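PDB 5Z87: EmGH1 from Erythrobacter marinus, which probably hydrolyses beta-glucosidic bonds, as a member of glycosyl hydrolase family 3 that may also act on beta-xylosides or alpha-L-arabinofuranosides. Local coordinates for residues Pro188-Gly191 against Arg192-Glu195; Pro201-Val204 against Thr205-Lys209; Thr538-Glu541 against Ala542-Ala545; Pro658-Pro661 against Phe662-Leu666. One frame throughout, in Å; residues are numbered along the deposited sequence.

Contact 1 of 4, residues Pro188-Gly191 against Arg192-Glu195; sequences PRWG and RSEE
W190 to S193 form a type I beta turn, closed by a hydrogen bond of 3.0 Å from S193 N to W190 O, and residues 193-195 wind on as a short 3-10 segment. The same carbonyl takes a second bond: S193 OG lies 2.7 Å from W190 O, in the carbonyl plane on a lone pair, whereas the amide donor stands well above that plane. Serine suits this corner because its OG, turned beside its own backbone N (chi1 -60°), reaches the oxygen which that N already holds. The W190 indole is a platform for R192, whose CB sits 3.6 Å from the centroid of the W190 six-membered ring in a CH-pi contact over the face. R192 CD follows over W190 CZ2 at 3.8 Å. With an alanine in place of W190, the R192 chain would probably be freer to turn and N246 would lose the indole N-H it accepts. Past the ring R192 bends at chi3 and grips E195 side-on in a salt bridge, with R192 NE 2.8 Å from E195 OE1 and R192 NH2 3.1 Å from E195 OE2. R192 NH1 also bonds Y238, and R192 NH2 bonds a bound dithiothreitol, probably from the crystallisation liquor but lying in the pocket. A platform and a carboxylate thus fix an arginine in the ligand pocket, consistent with the sugar-binding site of a family 3 TIM-barrel domain.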
ATOM      1  N   PRO A 188      -1.632   4.500   9.405  1.00 16.91           N
ATOM      2  CA  PRO A 188      -1.828   5.633  10.325  1.00 18.01           C
ATOM      3  C   PRO A 188      -1.854   6.994   9.640  1.00 17.67           C
ATOM      4  O   PRO A 188      -2.166   7.985  10.317  1.00 21.84           O
ATOM      5  CB  PRO A 188      -0.637   5.513  11.305  1.00 15.98           C
ATOM      6  CG  PRO A 188       0.377   4.660  10.610  1.00 16.92           C
ATOM      7  CD  PRO A 188      -0.387   3.757   9.667  1.00 15.81           C
ATOM      8  N   ARG A 189      -1.554   7.078   8.336  1.00 12.70           N
ATOM      9  CA  ARG A 189      -1.733   8.337   7.609  1.00 13.88           C
ATOM     10  C   ARG A 189      -3.193   8.756   7.576  1.00 16.46           C
ATOM     11  O   ARG A 189      -3.500   9.947   7.441  1.00 19.62           O
ATOM     12  CB  ARG A 189      -1.227   8.208   6.168  1.00 18.38           C
ATOM     13  CG  ARG A 189       0.280   8.020   6.007  1.00 15.28           C
ATOM     14  CD  ARG A 189       0.636   7.771   4.546  1.00 15.26           C
ATOM     15  NE  ARG A 189       0.303   6.417   4.084  1.00 14.77           N
ATOM     16  CZ  ARG A 189       0.532   5.987   2.844  1.00 18.41           C
ATOM     17  NH1 ARG A 189       1.083   6.809   1.955  1.00 12.79           N
ATOM     18  NH2 ARG A 189       0.205   4.749   2.484  1.00 17.68           N
ATOM     19  N   TRP A 190      -4.096   7.783   7.663  1.00 18.14           N
ATOM     20  CA  TRP A 190      -5.536   8.003   7.592  1.00 18.01           C
ATOM     21  C   TRP A 190      -6.020   8.921   8.710  1.00 15.33           C
ATOM     22  O   TRP A 190      -5.823   8.630   9.896  1.00 15.23           O
ATOM     23  CB  TRP A 190      -6.234   6.650   7.681  1.00 17.25           C
ATOM     24  CG  TRP A 190      -7.688   6.642   7.282  1.00 17.69           C
ATOM     25  CD1 TRP A 190      -8.292   7.391   6.311  1.00 17.31           C
ATOM     26  CD2 TRP A 190      -8.703   5.817   7.849  1.00 13.63           C
ATOM     27  NE1 TRP A 190      -9.632   7.070   6.242  1.00 17.95           N
ATOM     28  CE2 TRP A 190      -9.900   6.098   7.172  1.00 19.04           C
ATOM     29  CE3 TRP A 190      -8.712   4.852   8.865  1.00 15.61           C
ATOM     30  CZ2 TRP A 190     -11.096   5.455   7.482  1.00 15.11           C
ATOM     31  CZ3 TRP A 190      -9.899   4.218   9.167  1.00 17.42           C
ATOM     32  CH2 TRP A 190     -11.068   4.513   8.471  1.00 13.35           C
ATOM     33  N   GLY A 191      -6.664  10.024   8.325  1.00 13.06           N
ATOM     34  CA  GLY A 191      -7.175  10.987   9.288  1.00 17.53           C
ATOM     35  C   GLY A 191      -8.224  10.436  10.243  1.00 20.57           C
ATOM     36  O   GLY A 191      -8.492  11.072  11.269  1.00 21.73           O
ATOM     37  N   ARG A 192      -8.797   9.267   9.950  1.00 16.81           N
ATOM     38  CA  ARG A 192      -9.808   8.658  10.797  1.00 15.88           C
ATOM     39  C   ARG A 192      -9.257   7.548  11.673  1.00 16.84           C
ATOM     40  O   ARG A 192     -10.042   6.849  12.329  1.00 21.99           O
ATOM     41  CB  ARG A 192     -10.969   8.123   9.950  1.00 14.08           C
ATOM     42  CG  ARG A 192     -11.600   9.191   9.058  1.00 15.95           C
ATOM     43  CD  ARG A 192     -12.896   8.714   8.441  1.00 14.14           C
ATOM     44  NE  ARG A 192     -13.966   8.688   9.428  1.00 20.95           N
ATOM     45  CZ  ARG A 192     -15.257   8.537   9.146  1.00 23.21           C
ATOM     46  NH1 ARG A 192     -15.640   8.396   7.889  1.00 16.76           N
ATOM     47  NH2 ARG A 192     -16.165   8.532  10.130  1.00 21.27           N
ATOM     48  N   SER A 193      -7.930   7.367  11.695  1.00 14.75           N
ATOM     49  CA  SER A 193      -7.323   6.331  12.529  1.00 18.23           C
ATOM     50  C   SER A 193      -7.865   6.339  13.963  1.00 19.97           C
ATOM     51  O   SER A 193      -8.150   5.276  14.533  1.00 15.29           O
ATOM     52  CB  SER A 193      -5.800   6.497  12.545  1.00 14.40           C
ATOM     53  OG  SER A 193      -5.251   6.381  11.242  1.00 17.64           O
ATOM     54  N   GLU A 194      -8.011   7.527  14.563  1.00 13.58           N
ATOM     55  CA  GLU A 194      -8.389   7.602  15.975  1.00 19.19           C
ATOM     56  C   GLU A 194      -9.760   6.990  16.259  1.00 19.93           C
ATOM     57  O   GLU A 194     -10.031   6.609  17.405  1.00 18.10           O
ATOM     58  CB  GLU A 194      -8.383   9.054  16.423  1.00 23.89           C
ATOM     59  CG  GLU A 194      -9.472   9.864  15.733  1.00 22.30           C
ATOM     60  CD  GLU A 194      -9.353  11.345  16.001  1.00 24.51           C
ATOM     61  OE1 GLU A 194     -10.062  11.859  16.889  1.00 26.36           O
ATOM     62  OE2 GLU A 194      -8.540  11.991  15.322  1.00 27.30           O
ATOM     63  N   GLU A 195     -10.628   6.887  15.247  1.00 17.48           N
ATOM     64  CA  GLU A 195     -11.948   6.311  15.451  1.00 19.69           C
ATOM     65  C   GLU A 195     -11.924   4.800  15.606  1.00 24.99           C
ATOM     66  O   GLU A 195     -12.956   4.228  15.995  1.00 20.01           O
ATOM     67  CB  GLU A 195     -12.871   6.642  14.287  1.00 16.85           C
ATOM     68  CG  GLU A 195     -12.925   8.085  13.923  1.00 20.77           C
ATOM     69  CD  GLU A 195     -13.929   8.311  12.813  1.00 29.46           C
ATOM     70  OE1 GLU A 195     -13.846   9.371  12.148  1.00 25.24           O
ATOM     71  OE2 GLU A 195     -14.778   7.400  12.604  1.00 21.90           O
TER
HETATM   72  O   HOH W   1      -7.240  10.068  13.485  1.00 23.16           O
HETATM   73  O   HOH W   2     -10.227  12.174  13.073  1.00 30.54           O

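Contact 2 of 4, residues Pro201-Val204 against Thr205-Lys209; sequences PHVV and TVSAK
V203 O and P201 O each hold two donors from the residue four places on. S207 OG lies 2.7 Å from V203 O while S207 N bonds the same oxygen at 2.8 Å, and the two come from opposite faces of the carbonyl plane. T205 repeats the pattern: its OG1 is 2.8 Å from P201 O and its amide bonds that oxygen from the other side. In both residues the hydroxyl stands beside the backbone N, anti to the carbonyl carbon (chi1 -68° in T205), the rotamer that points it back along the helix. V206 N to H202 O and A208 N to V204 O continue the helical bonding. Proline fits the first turn of helix 201-216, where no earlier helical carbonyl would need its missing N-H.

The chief packing pair here is H202 with V206. With CG anti to the backbone N (chi1 175°), the imidazole leans forward along the helix toward V206, and V206 CG2 lies over one face toward the rim, 3.8 Å from the H202 ring centroid, a CH-pi contact. H202 ND1 bonds a diethylene glycol molecule, probably from the crystallisation liquor. Further out, V203 and V206 lie against F728 of strand 724-733, while V204 and T205 meet helix 263-270. Serine and threonine therefore return their hydroxyls to the helix's own carbonyls, a chemistry that lets small polar residues sit at helix interfaces without needing a polar partner across them.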
ATOM      1  N   PRO A 201      -6.885  -7.673  14.566  1.00 25.40           N
ATOM      2  CA  PRO A 201      -8.255  -8.206  14.436  1.00 16.98           C
ATOM      3  C   PRO A 201      -8.840  -8.695  15.746  1.00 24.42           C
ATOM      4  O   PRO A 201     -10.030  -8.456  16.010  1.00 19.25           O
ATOM      5  CB  PRO A 201      -8.090  -9.339  13.417  1.00 22.18           C
ATOM      6  CG  PRO A 201      -6.884  -8.925  12.593  1.00 18.60           C
ATOM      7  CD  PRO A 201      -5.952  -8.325  13.626  1.00 22.37           C
ATOM      8  N   HIS A 202      -8.042  -9.345  16.598  1.00 19.80           N
ATOM      9  CA  HIS A 202      -8.602  -9.843  17.855  1.00 19.38           C
ATOM     10  C   HIS A 202      -9.035  -8.698  18.767  1.00 20.88           C
ATOM     11  O   HIS A 202     -10.126  -8.742  19.347  1.00 21.59           O
ATOM     12  CB  HIS A 202      -7.599 -10.745  18.574  1.00 20.60           C
ATOM     13  CG  HIS A 202      -8.067 -11.202  19.919  1.00 25.86           C
ATOM     14  ND1 HIS A 202      -8.939 -12.258  20.085  1.00 29.80           N
ATOM     15  CD2 HIS A 202      -7.805 -10.731  21.164  1.00 24.54           C
ATOM     16  CE1 HIS A 202      -9.182 -12.429  21.373  1.00 23.70           C
ATOM     17  NE2 HIS A 202      -8.505 -11.517  22.050  1.00 26.17           N
ATOM     18  N   VAL A 203      -8.197  -7.665  18.898  1.00 21.49           N
ATOM     19  CA  VAL A 203      -8.534  -6.523  19.743  1.00 21.29           C
ATOM     20  C   VAL A 203      -9.784  -5.822  19.225  1.00 21.30           C
ATOM     21  O   VAL A 203     -10.699  -5.498  19.995  1.00 23.63           O
ATOM     22  CB  VAL A 203      -7.340  -5.551  19.841  1.00 18.21           C
ATOM     23  CG1 VAL A 203      -7.810  -4.163  20.273  1.00 16.44           C
ATOM     24  CG2 VAL A 203      -6.267  -6.100  20.798  1.00 12.33           C
ATOM     25  N   VAL A 204      -9.843  -5.565  17.915  1.00 19.28           N
ATOM     26  CA  VAL A 204     -10.998  -4.862  17.365  1.00 18.69           C
ATOM     27  C   VAL A 204     -12.255  -5.718  17.493  1.00 18.23           C
ATOM     28  O   VAL A 204     -13.349  -5.195  17.734  1.00 19.81           O
ATOM     29  CB  VAL A 204     -10.725  -4.452  15.903  1.00 20.39           C
ATOM     30  CG1 VAL A 204     -11.952  -3.839  15.274  1.00 17.88           C
ATOM     31  CG2 VAL A 204      -9.584  -3.467  15.838  1.00 23.36           C
ATOM     32  N   THR A 205     -12.109  -7.039  17.392  1.00 16.57           N
ATOM     33  CA  THR A 205     -13.237  -7.951  17.553  1.00 21.22           C
ATOM     34  C   THR A 205     -13.731  -7.960  18.993  1.00 26.27           C
ATOM     35  O   THR A 205     -14.939  -7.880  19.254  1.00 21.96           O
ATOM     36  CB  THR A 205     -12.824  -9.356  17.108  1.00 19.34           C
ATOM     37  OG1 THR A 205     -12.614  -9.344  15.692  1.00 18.17           O
ATOM     38  CG2 THR A 205     -13.885 -10.397  17.462  1.00 19.95           C
ATOM     39  N   VAL A 206     -12.800  -8.042  19.943  1.00 23.00           N
ATOM     40  CA  VAL A 206     -13.170  -8.022  21.352  1.00 19.67           C
ATOM     41  C   VAL A 206     -13.808  -6.688  21.705  1.00 23.66           C
ATOM     42  O   VAL A 206     -14.829  -6.633  22.402  1.00 27.16           O
ATOM     43  CB  VAL A 206     -11.934  -8.313  22.220  1.00 28.73           C
ATOM     44  CG1 VAL A 206     -12.191  -7.904  23.656  1.00 26.03           C
ATOM     45  CG2 VAL A 206     -11.555  -9.789  22.115  1.00 22.31           C
ATOM     46  N   SER A 207     -13.238  -5.596  21.200  1.00 20.43           N
ATOM     47  CA  SER A 207     -13.809  -4.285  21.466  1.00 22.04           C
ATOM     48  C   SER A 207     -15.186  -4.142  20.828  1.00 23.68           C
ATOM     49  O   SER A 207     -16.108  -3.613  21.459  1.00 24.36           O
ATOM     50  CB  SER A 207     -12.868  -3.194  20.964  1.00 16.71           C
ATOM     51  OG  SER A 207     -11.556  -3.400  21.458  1.00 23.01           O
ATOM     52  N   ALA A 208     -15.345  -4.605  19.581  1.00 21.66           N
ATOM     53  CA  ALA A 208     -16.626  -4.462  18.888  1.00 22.16           C
ATOM     54  C   ALA A 208     -17.756  -5.145  19.656  1.00 24.19           C
ATOM     55  O   ALA A 208     -18.848  -4.582  19.792  1.00 17.99           O
ATOM     56  CB  ALA A 208     -16.531  -5.032  17.469  1.00 16.48           C
ATOM     57  N   LYS A 209     -17.501  -6.352  20.176  1.00 18.55           N
ATOM     58  CA  LYS A 209     -18.510  -7.062  20.951  1.00 20.52           C
ATOM     59  C   LYS A 209     -18.864  -6.313  22.226  1.00 27.19           C
ATOM     60  O   LYS A 209     -20.031  -6.285  22.630  1.00 24.94           O
ATOM     61  CB  LYS A 209     -18.026  -8.463  21.309  1.00 18.15           C
ATOM     62  CG  LYS A 209     -17.622  -9.303  20.128  1.00 24.52           C
ATOM     63  CD  LYS A 209     -17.913 -10.768  20.358  1.00 27.87           C
ATOM     64  CE  LYS A 209     -17.134 -11.345  21.500  1.00 34.11           C
ATOM     65  NZ  LYS A 209     -17.871 -12.545  22.007  1.00 45.95           N
TER

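Contact 3 of 4, residues Thr538-Glu541 against Ala542-Ala545; sequences TARE and AYFA
E541 O lies over the centre of the Y543 ring, 3.5 Å from Y543 CE1, so the tyrosine folds back over the E541-A542 peptide. The glutamate side chain crosses the ring at about a right angle: extended, with CG anti to the backbone N (chi1 174°), it brings E541 OE1 to 3.7 Å from Y543 CE2, with the carboxylate and ring planes 42° apart. From the other flank comes R540, whose NH2 gives a nearly straight hydrogen bond of 2.8 Å to Y543 OH, which lies in the guanidinium plane at its edge. R540 was modelled in two conformers, so this bond belongs to one of them and is probably held only part of the time. A flexible arginine suits this partly exposed place, where its bend at chi3 carries the guanidinium round to the phenol.

Two waters make the second shell. One joins E541 OE1, 2.7 Å away, to Y543 OH; the other accepts from A542 N and donates to R540 O, tying together two peptide groups that do not bond directly. E541 OE1 is also held by Y452 OH, while E541 OE2 makes a long, weak ion pair with R192. The main chain is steadied by S548, which bonds Y543 N, and by R649 of the second subunit, which bonds Y543 O. The alanine at 542 keeps a buried spot small, with R649 of that subunit packed upon it. This is an extended loop of the family 3 C-terminal domain that delivers E541 to a ligand pocket otherwise lined largely by the TIM-barrel domain.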
ATOM      1  N   THR A 538      -5.255  18.371  12.390  1.00 24.58           N
ATOM      2  CA  THR A 538      -4.198  17.662  11.667  1.00 24.95           C
ATOM      3  C   THR A 538      -4.517  16.186  11.446  1.00 22.50           C
ATOM      4  O   THR A 538      -3.991  15.588  10.500  1.00 20.76           O
ATOM      5  CB  THR A 538      -2.847  17.826  12.377  1.00 17.88           C
ATOM      6  OG1 THR A 538      -2.902  17.316  13.712  1.00 17.82           O
ATOM      7  CG2 THR A 538      -2.470  19.314  12.430  1.00 20.59           C
ATOM      8  N   ALA A 539      -5.371  15.597  12.282  1.00 20.16           N
ATOM      9  CA  ALA A 539      -6.009  14.311  12.017  1.00 19.15           C
ATOM     10  C   ALA A 539      -7.512  14.563  12.026  1.00 25.91           C
ATOM     11  O   ALA A 539      -8.080  14.918  13.067  1.00 23.27           O
ATOM     12  CB  ALA A 539      -5.625  13.256  13.056  1.00 13.81           C
ATOM     13  N   ARG A 540      -8.147  14.427  10.871  0.59 23.18           N
ATOM     14  CA  ARG A 540      -9.593  14.557  10.825  0.59 25.72           C
ATOM     15  C   ARG A 540     -10.111  13.825   9.600  0.59 25.66           C
ATOM     16  O   ARG A 540      -9.359  13.446   8.698  0.59 21.87           O
ATOM     17  CB  ARG A 540     -10.038  16.023  10.810  0.59 25.60           C
ATOM     18  CG  ARG A 540      -9.821  16.735   9.486  0.59 26.60           C
ATOM     19  CD  ARG A 540     -10.473  18.110   9.479  0.59 29.20           C
ATOM     20  NE  ARG A 540     -11.867  18.081   9.930  0.59 35.37           N
ATOM     21  CZ  ARG A 540     -12.337  18.797  10.949  0.59 35.15           C
ATOM     22  NH1 ARG A 540     -11.524  19.603  11.625  0.59 38.60           N
ATOM     23  NH2 ARG A 540     -13.618  18.718  11.288  0.59 34.21           N
ATOM     24  N   GLU A 541     -11.417  13.627   9.600  1.00 25.83           N
ATOM     25  CA  GLU A 541     -12.121  13.059   8.466  1.00 26.14           C
ATOM     26  C   GLU A 541     -12.091  14.040   7.296  1.00 26.10           C
ATOM     27  O   GLU A 541     -12.546  15.179   7.425  1.00 26.93           O
ATOM     28  CB  GLU A 541     -13.558  12.751   8.884  1.00 23.99           C
ATOM     29  CG  GLU A 541     -14.485  12.279   7.771  1.00 26.11           C
ATOM     30  CD  GLU A 541     -15.901  12.042   8.281  1.00 31.02           C
ATOM     31  OE1 GLU A 541     -16.181  12.332   9.465  1.00 25.53           O
ATOM     32  OE2 GLU A 541     -16.735  11.568   7.493  1.00 31.11           O
ATOM     33  N   ALA A 542     -11.553  13.610   6.157  1.00 24.09           N
ATOM     34  CA  ALA A 542     -11.555  14.442   4.953  1.00 24.46           C
ATOM     35  C   ALA A 542     -12.922  14.328   4.289  1.00 29.68           C
ATOM     36  O   ALA A 542     -13.231  13.299   3.677  1.00 27.82           O
ATOM     37  CB  ALA A 542     -10.448  14.011   3.989  1.00 22.77           C
ATOM     38  N   TYR A 543     -13.739  15.377   4.395  1.00 23.08           N
ATOM     39  CA  TYR A 543     -15.096  15.277   3.886  1.00 25.68           C
ATOM     40  C   TYR A 543     -15.120  15.309   2.359  1.00 27.29           C
ATOM     41  O   TYR A 543     -14.141  15.659   1.682  1.00 22.55           O
ATOM     42  CB  TYR A 543     -15.978  16.386   4.461  1.00 27.78           C
ATOM     43  CG  TYR A 543     -15.861  16.528   5.967  1.00 37.68           C
ATOM     44  CD1 TYR A 543     -15.106  17.550   6.530  1.00 39.26           C
ATOM     45  CD2 TYR A 543     -16.494  15.632   6.827  1.00 41.41           C
ATOM     46  CE1 TYR A 543     -14.983  17.682   7.909  1.00 46.48           C
ATOM     47  CE2 TYR A 543     -16.384  15.759   8.210  1.00 36.79           C
ATOM     48  CZ  TYR A 543     -15.622  16.787   8.742  1.00 47.84           C
ATOM     49  OH  TYR A 543     -15.490  16.932  10.106  1.00 62.90           O
ATOM     50  N   PHE A 544     -16.280  14.926   1.825  1.00 22.43           N
ATOM     51  CA  PHE A 544     -16.485  14.842   0.384  1.00 22.45           C
ATOM     52  C   PHE A 544     -16.383  16.215  -0.287  1.00 24.58           C
ATOM     53  O   PHE A 544     -15.772  16.352  -1.359  1.00 17.83           O
ATOM     54  CB  PHE A 544     -17.857  14.191   0.123  1.00 18.10           C
ATOM     55  CG  PHE A 544     -18.205  14.036  -1.335  1.00 23.81           C
ATOM     56  CD1 PHE A 544     -17.813  12.905  -2.035  1.00 17.58           C
ATOM     57  CD2 PHE A 544     -18.934  15.015  -2.000  1.00 19.35           C
ATOM     58  CE1 PHE A 544     -18.122  12.755  -3.381  1.00 21.18           C
ATOM     59  CE2 PHE A 544     -19.250  14.873  -3.341  1.00 24.85           C
ATOM     60  CZ  PHE A 544     -18.841  13.737  -4.037  1.00 21.79           C
ATOM     61  N   ALA A 545     -16.977  17.241   0.325  1.00 24.53           N
ATOM     62  CA  ALA A 545     -17.121  18.530  -0.344  1.00 33.89           C
ATOM     63  C   ALA A 545     -15.793  19.267  -0.436  1.00 24.32           C
ATOM     64  O   ALA A 545     -14.904  19.098   0.402  1.00 25.51           O
ATOM     65  CB  ALA A 545     -18.137  19.417   0.385  1.00 26.44           C
TER
HETATM   66  O   HOH W   3      -9.638  11.473   6.644  1.00 19.28           O
HETATM   67  O   HOH W   4     -15.653  14.260  11.251  1.00 30.56           O

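Contact 4 of 4, residues Pro658-Pro661 against Phe662-Leu666; sequences PLYP and FGHGL
P661 to H664 make a type II beta turn, whose third place is filled by G663 with a positive phi of 84°; a side chain there would be pressed against F662 O.

The hydrogen bonding begins with the turn itself, H664 N reaching P661 O at 3.1 Å. Both aromatic polar ends look to neighbouring parts of the domain: Y660 OH bonds Q421 and H664 NE2 bonds L420 O, both on strand 418-422. F662 O bonds S774 OG, the two residues also share a backbone hydrogen bond, and G663 O bonds Q708, so the turn also joins the C-terminal domain to the fibronectin-like one.

Nonpolar contact comes from the P661 ring. Its CD lies 3.8 Å from H664 CB and its CG a little further, so one edge of the pyrrolidine lies against the base of the histidine side chain, while its ring restricts phi at the residue that enters the turn. With an alanine in place of P661 the H664 CB would probably lose its contact with the ring carbon CD, and the chain before the turn would be freer to bend. F662, pointing the other way, stacks its ring on Y640.

Just before the turn, L659 and Y660 both face I629 in a classic beta bulge. The aromatic pair is Y660 with H664. Their planes are only 20° from parallel, but the rings are slid apart, with centroids 5.3 Å from each other, and they barely overlap. The imidazole, with CG anti to the backbone N (chi1 169°), is brought back beside the tyrosine, where H664 CD2 comes 3.7 Å from Y660 CD1.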
ATOM      1  N   PRO A 658      10.280  -1.391  14.354  1.00 17.97           N
ATOM      2  CA  PRO A 658       9.288  -0.402  14.764  1.00 20.56           C
ATOM      3  C   PRO A 658       9.869   0.484  15.852  1.00 21.24           C
ATOM      4  O   PRO A 658      10.793   0.098  16.574  1.00 22.12           O
ATOM      5  CB  PRO A 658       8.119  -1.254  15.272  1.00 20.39           C
ATOM      6  CG  PRO A 658       8.717  -2.608  15.543  1.00 20.06           C
ATOM      7  CD  PRO A 658       9.835  -2.773  14.599  1.00 16.61           C
ATOM      8  N   LEU A 659       9.346   1.705  15.937  1.00 16.95           N
ATOM      9  CA  LEU A 659       9.718   2.574  17.049  1.00 21.73           C
ATOM     10  C   LEU A 659       9.196   2.008  18.366  1.00 20.67           C
ATOM     11  O   LEU A 659       9.932   1.901  19.350  1.00 22.13           O
ATOM     12  CB  LEU A 659       9.194   3.990  16.796  1.00 14.81           C
ATOM     13  CG  LEU A 659       9.649   5.032  17.826  1.00 25.76           C
ATOM     14  CD1 LEU A 659      11.180   5.171  17.868  1.00 24.94           C
ATOM     15  CD2 LEU A 659       9.009   6.385  17.556  1.00 17.15           C
ATOM     16  N   TYR A 660       7.928   1.606  18.388  1.00 20.56           N
ATOM     17  CA  TYR A 660       7.338   0.845  19.480  1.00 19.41           C
ATOM     18  C   TYR A 660       6.509  -0.280  18.867  1.00 17.69           C
ATOM     19  O   TYR A 660       5.731  -0.037  17.928  1.00 18.17           O
ATOM     20  CB  TYR A 660       6.452   1.721  20.390  1.00 18.97           C
ATOM     21  CG  TYR A 660       7.073   3.024  20.863  1.00 19.20           C
ATOM     22  CD1 TYR A 660       7.992   3.050  21.913  1.00 18.80           C
ATOM     23  CD2 TYR A 660       6.721   4.228  20.279  1.00 16.52           C
ATOM     24  CE1 TYR A 660       8.550   4.249  22.347  1.00 19.00           C
ATOM     25  CE2 TYR A 660       7.273   5.435  20.708  1.00 19.97           C
ATOM     26  CZ  TYR A 660       8.181   5.436  21.742  1.00 24.11           C
ATOM     27  OH  TYR A 660       8.715   6.629  22.163  1.00 19.04           O
ATOM     28  N   PRO A 661       6.626  -1.503  19.361  1.00 18.87           N
ATOM     29  CA  PRO A 661       5.848  -2.603  18.789  1.00 17.66           C
ATOM     30  C   PRO A 661       4.429  -2.630  19.327  1.00 19.93           C
ATOM     31  O   PRO A 661       4.123  -2.079  20.385  1.00 19.47           O
ATOM     32  CB  PRO A 661       6.622  -3.845  19.232  1.00 16.62           C
ATOM     33  CG  PRO A 661       7.242  -3.435  20.534  1.00 23.77           C
ATOM     34  CD  PRO A 661       7.582  -1.968  20.377  1.00 19.40           C
ATOM     35  N   PHE A 662       3.556  -3.285  18.561  1.00 19.88           N
ATOM     36  CA  PHE A 662       2.201  -3.544  19.023  1.00 13.91           C
ATOM     37  C   PHE A 662       2.220  -4.170  20.416  1.00 16.43           C
ATOM     38  O   PHE A 662       2.997  -5.089  20.691  1.00 15.89           O
ATOM     39  CB  PHE A 662       1.463  -4.472  18.048  1.00 14.67           C
ATOM     40  CG  PHE A 662       0.099  -4.921  18.545  1.00 18.43           C
ATOM     41  CD1 PHE A 662      -1.037  -4.165  18.278  1.00 16.13           C
ATOM     42  CD2 PHE A 662      -0.041  -6.086  19.288  1.00 14.67           C
ATOM     43  CE1 PHE A 662      -2.277  -4.567  18.738  1.00 19.85           C
ATOM     44  CE2 PHE A 662      -1.278  -6.491  19.744  1.00 16.04           C
ATOM     45  CZ  PHE A 662      -2.402  -5.729  19.468  1.00 17.39           C
ATOM     46  N   GLY A 663       1.347  -3.671  21.293  1.00 16.59           N
ATOM     47  CA  GLY A 663       1.242  -4.167  22.654  1.00 19.58           C
ATOM     48  C   GLY A 663       2.221  -3.581  23.651  1.00 17.71           C
ATOM     49  O   GLY A 663       2.245  -4.030  24.801  1.00 21.34           O
ATOM     50  N   HIS A 664       3.027  -2.601  23.250  1.00 22.63           N
ATOM     51  CA  HIS A 664       4.069  -2.035  24.098  1.00 21.80           C
ATOM     52  C   HIS A 664       3.483  -1.057  25.107  1.00 19.47           C
ATOM     53  O   HIS A 664       2.686  -0.189  24.750  1.00 15.18           O
ATOM     54  CB  HIS A 664       5.097  -1.318  23.229  1.00 16.24           C
ATOM     55  CG  HIS A 664       6.067  -0.472  23.992  1.00 23.97           C
ATOM     56  ND1 HIS A 664       7.175  -0.996  24.624  1.00 30.19           N
ATOM     57  CD2 HIS A 664       6.112   0.865  24.200  1.00 26.58           C
ATOM     58  CE1 HIS A 664       7.853  -0.020  25.201  1.00 22.59           C
ATOM     59  NE2 HIS A 664       7.226   1.120  24.962  1.00 23.98           N
ATOM     60  N   GLY A 665       3.905  -1.183  26.363  1.00 24.92           N
ATOM     61  CA  GLY A 665       3.585  -0.196  27.381  1.00 21.45           C
ATOM     62  C   GLY A 665       4.349  -0.485  28.655  1.00 20.36           C
ATOM     63  O   GLY A 665       4.437  -1.643  29.068  1.00 18.87           O
ATOM     64  N   LEU A 666       4.912   0.539  29.287  1.00 21.62           N
ATOM     65  CA  LEU A 666       5.756   0.328  30.455  1.00 25.60           C
ATOM     66  C   LEU A 666       4.947   0.503  31.746  1.00 27.78           C
ATOM     67  O   LEU A 666       3.719   0.634  31.738  1.00 26.48           O
ATOM     68  CB  LEU A 666       6.964   1.266  30.404  1.00 23.16           C
ATOM     69  CG  LEU A 666       7.837   1.166  29.150  1.00 28.77           C
ATOM     70  CD1 LEU A 666       9.039   2.100  29.239  1.00 23.80           C
ATOM     71  CD2 LEU A 666       8.289  -0.276  28.937  1.00 21.45           C
TER

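Overall arrangement
Along the chain the four contacts follow in series, none nesting in or crossing another, and each is a local turn, helix or extended piece. Contact 1 closes a turn in the loop after barrel strand 176-177, and contact 2 follows on helix 201-216, their centres about 17 Å apart. Contact 3, far on in the C-terminal domain, comes back to contact 1 through the long R192-E541 ion pair, and A539 packs on G191 and E194. Contact 4 closes the turn before strand 671-678 and returns to contact 2, where F662 CZ meets V203 CG2 at 4.1 Å. Among these contacts the barrel domain thus meets the C-terminal domain at two places, once at the ligand pocket and once away from it.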